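Side-chain contacts in SJCHGC06286 protein (Schistosoma japonicum, PDB 3QBR), which probably binds BH domains of other Bcl-2-family proteins and so takes part in controlling apoptosis: residues Gln87-Asp92 with Glu103-Glu108; Ser22-Ser27 with Thr53-Gly58. One frame throughout, in Å; residues are numbered along the deposited sequence.

Contact 1 (Gln87-Asp92 with Glu103-Glu108); sequences QSLGID and EIFYLE
Ser88 OG bonds to the carbonyl O of Val85 within its own helix. What Ser88 offers across the contact is its backbone: its O lies 4.3 Å from Phe105 CE2, oblique to the ring. The main meeting is apolar. Leu89 reaches across to the ring edge with one methyl, CD2, which comes to 3.6 Å from Phe105 CB and sits near the ring plane. That methyl is 3.7 Å from Phe105 CD2, so it nestles where the ring joins its stem. With CG anti to its carbonyl carbon (chi1 -58°), Phe105 sets its ring beside the backbone N and its CB-CD2 side next to the Leu89 methyl; the two side chains run past one another in opposite directions. A branched leucine suits this place because one methyl can reach the ring while its side chain also touches Leu102. Directly after Leu89 the helix ends in a Schellman motif with Gly90 as the C-prime residue; its positive phi (84°) is easiest for glycine. Behind the contact, Tyr106 is buried against Leu129 and Leu132, its OH bonded to Thr152 OG1. On the outside, the chain of another protein packs apolar side chains on Ser88, Leu89, Phe105 and Glu108. Helices 83-89 and 99-113, presenting apolar side chains to a partner, are consistent with the BH3-binding groove of the Bcl-2 fold.

Contact 2 (Ser22-Ser27 with Thr53-Gly58); sequences STLCHS and TCVPNG
Thr23, on the helix 17-31 of this Bcl-2-type helical bundle, meets the loop that leads through a type II beta turn into helix 58-79. Its OG1 accepts a weak bond from Thr53 N, 3.4 Å long and bent to 140°, while the same hydroxyl donates to Leu19 O one turn back in the helix. A threonine suits the spot because its other branch is apolar: Thr23 CG2 lies 4.0 Å from Val55 CG2. The two side chains pass in opposite directions, and Leu24 CG adds a looser approach to Val55 CG1 at 4.4 Å. With CG1 anti to its backbone N (chi1 176°), Val55 turns a methyl to each of these two helix residues. Leu24 also touches Ile61 and Ile62 of helix 58-79 and Trp170 in a loop. Further out, Pro56 and Asn57 take the two corners of the turn; proline fits the first, and asparagine tolerates the positive phi (73°) of the second. Cys54, whose side chain starts away from the helix, is a cysteine seen in an interchain disulfide. Within the helix, Thr23 O accepts both Ser27 N at 3.1 Å and Ser27 OG at 2.9 Å, from opposite faces of its carbonyl plane.

In the fold
Contact 2 closes along the chain before contact 1 opens, and the two lie on opposite sides of the chain's centre, 12 and 14 Å from it respectively. Their own centres are 26 Å apart and their nearest atoms about 8 Å, so they do not touch. Helix 142-159 connects them indirectly: Cys25 packs on Ile149 and Tyr106 on Leu148 of that helix. Contact 1 faces a bound protein chain and probably belongs to the ligand groove, whereas contact 2 joins the N-terminal helix to a loop bearing the disulfide cysteine. The chain is a C-terminally truncated helical part of a longer protein that probably also has a transmembrane helix.

Contact 1 (Gln87-Asp92 with Glu103-Glu108)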
loop_
_atom_site.group_PDB
_atom_site.type_symbol
_atom_site.label_atom_id
_atom_site.label_comp_id
_atom_site.label_asym_id
_atom_site.label_seq_id
_atom_site.Cartn_x
_atom_site.Cartn_y
_atom_site.Cartn_z
ATOM N N GLN A 87 -10.529 2.242 13.651
ATOM C CA GLN A 87 -11.701 2.866 14.231
ATOM C C GLN A 87 -11.836 4.291 13.735
ATOM O O GLN A 87 -12.882 4.685 13.214
ATOM C CB GLN A 87 -11.590 2.857 15.741
ATOM C CG GLN A 87 -11.524 1.471 16.307
ATOM C CD GLN A 87 -11.850 1.449 17.773
ATOM O OE1 GLN A 87 -12.670 2.239 18.251
ATOM N NE2 GLN A 87 -11.208 0.543 18.507
ATOM N N SER A 88 -10.767 5.060 13.894
ATOM C CA SER A 88 -10.799 6.452 13.502
ATOM C C SER A 88 -11.136 6.558 12.017
ATOM O O SER A 88 -11.617 7.593 11.553
ATOM C CB SER A 88 -9.470 7.137 13.815
ATOM O OG SER A 88 -8.519 6.939 12.779
ATOM N N LEU A 89 -10.879 5.480 11.278
ATOM C CA LEU A 89 -11.217 5.411 9.853
ATOM C C LEU A 89 -12.605 4.833 9.633
ATOM O O LEU A 89 -13.270 5.144 8.644
ATOM C CB LEU A 89 -10.170 4.602 9.092
ATOM C CG LEU A 89 -8.971 5.451 8.671
ATOM C CD1 LEU A 89 -7.718 4.603 8.469
ATOM C CD2 LEU A 89 -9.329 6.255 7.426
ATOM N N GLY A 90 -13.043 4.003 10.572
ATOM C CA GLY A 90 -14.382 3.460 10.530
ATOM C C GLY A 90 -14.360 2.254 9.637
ATOM O O GLY A 90 -15.117 2.160 8.672
ATOM N N ILE A 91 -13.479 1.328 9.988
ATOM C CA ILE A 91 -13.162 0.196 9.142
ATOM C C ILE A 91 -13.302 -1.119 9.883
ATOM O O ILE A 91 -13.394 -2.168 9.263
ATOM C CB ILE A 91 -11.737 0.331 8.591
ATOM C CG1 ILE A 91 -11.774 1.088 7.266
ATOM C CG2 ILE A 91 -11.080 -1.031 8.423
ATOM C CD1 ILE A 91 -10.419 1.276 6.674
ATOM N N ASP A 92 -13.326 -1.070 11.207
ATOM C CA ASP A 92 -13.506 -2.286 11.990
ATOM C C ASP A 92 -14.974 -2.605 12.243
ATOM O O ASP A 92 -15.304 -3.607 12.886
ATOM C CB ASP A 92 -12.746 -2.186 13.302
ATOM C CG ASP A 92 -11.269 -2.365 13.114
ATOM O OD1 ASP A 92 -10.875 -3.060 12.148
ATOM O OD2 ASP A 92 -10.502 -1.808 13.920
ATOM N N GLU A 103 -11.772 7.904 1.397
ATOM C CA GLU A 103 -10.839 8.373 0.388
ATOM C C GLU A 103 -10.105 9.583 0.964
ATOM O O GLU A 103 -8.874 9.597 1.056
ATOM C CB GLU A 103 -11.567 8.733 -0.904
ATOM C CG GLU A 103 -10.674 8.732 -2.138
ATOM C CD GLU A 103 -11.456 8.901 -3.443
ATOM O OE1 GLU A 103 -10.908 9.494 -4.401
ATOM O OE2 GLU A 103 -12.619 8.441 -3.512
ATOM N N ILE A 104 -10.881 10.583 1.375
ATOM C CA ILE A 104 -10.360 11.772 2.047
ATOM C C ILE A 104 -9.239 11.488 3.059
ATOM O O ILE A 104 -8.127 12.029 2.959
ATOM C CB ILE A 104 -11.479 12.516 2.802
ATOM C CG1 ILE A 104 -12.606 12.936 1.849
ATOM C CG2 ILE A 104 -10.898 13.696 3.562
ATOM C CD1 ILE A 104 -12.181 13.027 0.419
ATOM N N PHE A 105 -9.532 10.663 4.052
ATOM C CA PHE A 105 -8.527 10.395 5.057
ATOM C C PHE A 105 -7.345 9.694 4.457
ATOM O O PHE A 105 -6.203 10.048 4.756
ATOM C CB PHE A 105 -9.093 9.580 6.194
ATOM C CG PHE A 105 -10.252 10.230 6.853
ATOM C CD1 PHE A 105 -10.356 11.613 6.859
ATOM C CD2 PHE A 105 -11.235 9.476 7.475
ATOM C CE1 PHE A 105 -11.426 12.240 7.462
ATOM C CE2 PHE A 105 -12.305 10.094 8.088
ATOM C CZ PHE A 105 -12.404 11.481 8.080
ATOM N N TYR A 106 -7.618 8.697 3.613
ATOM C CA TYR A 106 -6.552 7.992 2.904
ATOM C C TYR A 106 -5.683 9.003 2.184
ATOM O O TYR A 106 -4.456 8.986 2.310
ATOM C CB TYR A 106 -7.091 6.957 1.887
ATOM C CG TYR A 106 -6.004 6.024 1.404
ATOM C CD1 TYR A 106 -5.276 5.273 2.314
ATOM C CD2 TYR A 106 -5.682 5.919 0.065
ATOM C CE1 TYR A 106 -4.265 4.437 1.913
ATOM C CE2 TYR A 106 -4.667 5.057 -0.363
ATOM C CZ TYR A 106 -3.964 4.328 0.576
ATOM O OH TYR A 106 -2.945 3.481 0.217
ATOM N N LEU A 107 -6.329 9.882 1.426
ATOM C CA LEU A 107 -5.605 10.894 0.677
ATOM C C LEU A 107 -4.757 11.808 1.578
ATOM O O LEU A 107 -3.620 12.154 1.228
ATOM C CB LEU A 107 -6.558 11.679 -0.221
ATOM C CG LEU A 107 -6.864 10.870 -1.480
ATOM C CD1 LEU A 107 -7.640 11.677 -2.497
ATOM C CD2 LEU A 107 -5.557 10.348 -2.097
ATOM N N GLU A 108 -5.299 12.170 2.738
ATOM C CA GLU A 108 -4.570 12.989 3.688
ATOM C C GLU A 108 -3.373 12.226 4.265
ATOM O O GLU A 108 -2.317 12.808 4.529
ATOM C CB GLU A 108 -5.491 13.442 4.829
ATOM C CG GLU A 108 -6.499 14.536 4.459
ATOM C CD GLU A 108 -7.388 14.959 5.641
ATOM O OE1 GLU A 108 -7.144 14.523 6.793
ATOM O OE2 GLU A 108 -8.342 15.731 5.413
#

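Contact 2 (Ser22-Ser27 with Thr53-Gly58)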
loop_
_atom_site.group_PDB
_atom_site.type_symbol
_atom_site.label_atom_id
_atom_site.label_comp_id
_atom_site.label_asym_id
_atom_site.label_seq_id
_atom_site.Cartn_x
_atom_site.Cartn_y
_atom_site.Cartn_z
ATOM N N SER A 22 -1.420 -0.358 -10.555
ATOM C CA SER A 22 -2.603 -1.085 -10.115
ATOM C C SER A 22 -2.360 -2.610 -10.027
ATOM O O SER A 22 -2.623 -3.242 -8.998
ATOM C CB SER A 22 -3.775 -0.757 -11.059
ATOM O OG SER A 22 -4.931 -1.472 -10.699
ATOM N N THR A 23 -1.834 -3.184 -11.105
ATOM C CA THR A 23 -1.565 -4.620 -11.168
ATOM C C THR A 23 -0.602 -5.067 -10.064
ATOM O O THR A 23 -0.709 -6.183 -9.541
ATOM C CB THR A 23 -0.998 -5.039 -12.562
ATOM O OG1 THR A 23 -1.935 -4.727 -13.603
ATOM C CG2 THR A 23 -0.686 -6.510 -12.585
ATOM N N LEU A 24 0.344 -4.198 -9.708
ATOM C CA LEU A 24 1.298 -4.537 -8.647
ATOM C C LEU A 24 0.614 -4.624 -7.298
ATOM O O LEU A 24 0.935 -5.497 -6.489
ATOM C CB LEU A 24 2.409 -3.517 -8.564
ATOM C CG LEU A 24 3.747 -3.934 -9.139
ATOM C CD1 LEU A 24 4.720 -2.757 -8.964
ATOM C CD2 LEU A 24 4.249 -5.210 -8.444
ATOM N N CYS A 25 -0.330 -3.714 -7.060
ATOM C CA CYS A 25 -1.062 -3.735 -5.804
ATOM C C CYS A 25 -1.828 -5.016 -5.636
ATOM O O CYS A 25 -1.671 -5.675 -4.605
ATOM C CB CYS A 25 -2.023 -2.564 -5.684
ATOM S SG CYS A 25 -1.140 -1.054 -5.515
ATOM N N HIS A 26 -2.667 -5.352 -6.627
ATOM C CA HIS A 26 -3.356 -6.657 -6.640
ATOM C C HIS A 26 -2.410 -7.850 -6.354
ATOM O O HIS A 26 -2.590 -8.572 -5.373
ATOM C CB HIS A 26 -4.148 -6.856 -7.936
ATOM C CG HIS A 26 -5.281 -5.894 -8.100
ATOM N ND1 HIS A 26 -6.366 -5.870 -7.250
ATOM C CD2 HIS A 26 -5.499 -4.916 -9.007
ATOM C CE1 HIS A 26 -7.204 -4.921 -7.627
ATOM N NE2 HIS A 26 -6.702 -4.329 -8.695
ATOM N N SER A 27 -1.382 -8.036 -7.170
ATOM C CA SER A 27 -0.479 -9.163 -6.963
ATOM C C SER A 27 0.089 -9.140 -5.576
ATOM O O SER A 27 0.094 -10.158 -4.891
ATOM C CB SER A 27 0.685 -9.140 -7.946
ATOM O OG SER A 27 0.211 -8.937 -9.256
ATOM N N THR A 53 -2.358 -5.571 -16.823
ATOM C CA THR A 53 -1.293 -5.838 -17.767
ATOM C C THR A 53 -0.283 -6.767 -17.140
ATOM O O THR A 53 -0.495 -7.332 -16.073
ATOM C CB THR A 53 -0.559 -4.568 -18.184
ATOM O OG1 THR A 53 0.092 -4.010 -17.041
ATOM C CG2 THR A 53 -1.541 -3.570 -18.749
ATOM N N CYS A 54 0.824 -6.918 -17.833
ATOM C CA CYS A 54 1.932 -7.692 -17.344
ATOM C C CYS A 54 2.993 -6.672 -16.952
ATOM O O CYS A 54 3.348 -5.794 -17.741
ATOM C CB CYS A 54 2.420 -8.648 -18.447
ATOM S SG CYS A 54 4.158 -9.158 -18.378
ATOM N N VAL A 55 3.485 -6.782 -15.725
ATOM C CA VAL A 55 4.506 -5.866 -15.217
ATOM C C VAL A 55 5.890 -6.448 -15.459
ATOM O O VAL A 55 6.132 -7.619 -15.162
ATOM C CB VAL A 55 4.315 -5.592 -13.702
ATOM C CG1 VAL A 55 5.442 -4.707 -13.159
ATOM C CG2 VAL A 55 2.933 -4.968 -13.446
ATOM N N PRO A 56 6.799 -5.642 -16.026
ATOM C CA PRO A 56 8.146 -6.164 -16.286
ATOM C C PRO A 56 8.917 -6.394 -14.989
ATOM O O PRO A 56 9.024 -5.482 -14.172
ATOM C CB PRO A 56 8.804 -5.065 -17.125
ATOM C CG PRO A 56 7.669 -4.239 -17.648
ATOM C CD PRO A 56 6.557 -4.336 -16.668
ATOM N N ASN A 57 9.447 -7.599 -14.805
ATOM C CA ASN A 57 10.160 -7.933 -13.580
ATOM C C ASN A 57 9.212 -8.110 -12.425
ATOM O O ASN A 57 9.639 -8.256 -11.285
ATOM C CB ASN A 57 11.168 -6.853 -13.257
ATOM C CG ASN A 57 12.144 -6.649 -14.377
ATOM O OD1 ASN A 57 12.347 -7.549 -15.193
ATOM N ND2 ASN A 57 12.754 -5.464 -14.439
ATOM N N GLY A 58 7.918 -8.097 -12.741
ATOM C CA GLY A 58 6.864 -8.237 -11.758
ATOM C C GLY A 58 7.202 -9.148 -10.590
ATOM O O GLY A 58 6.976 -8.792 -9.435
#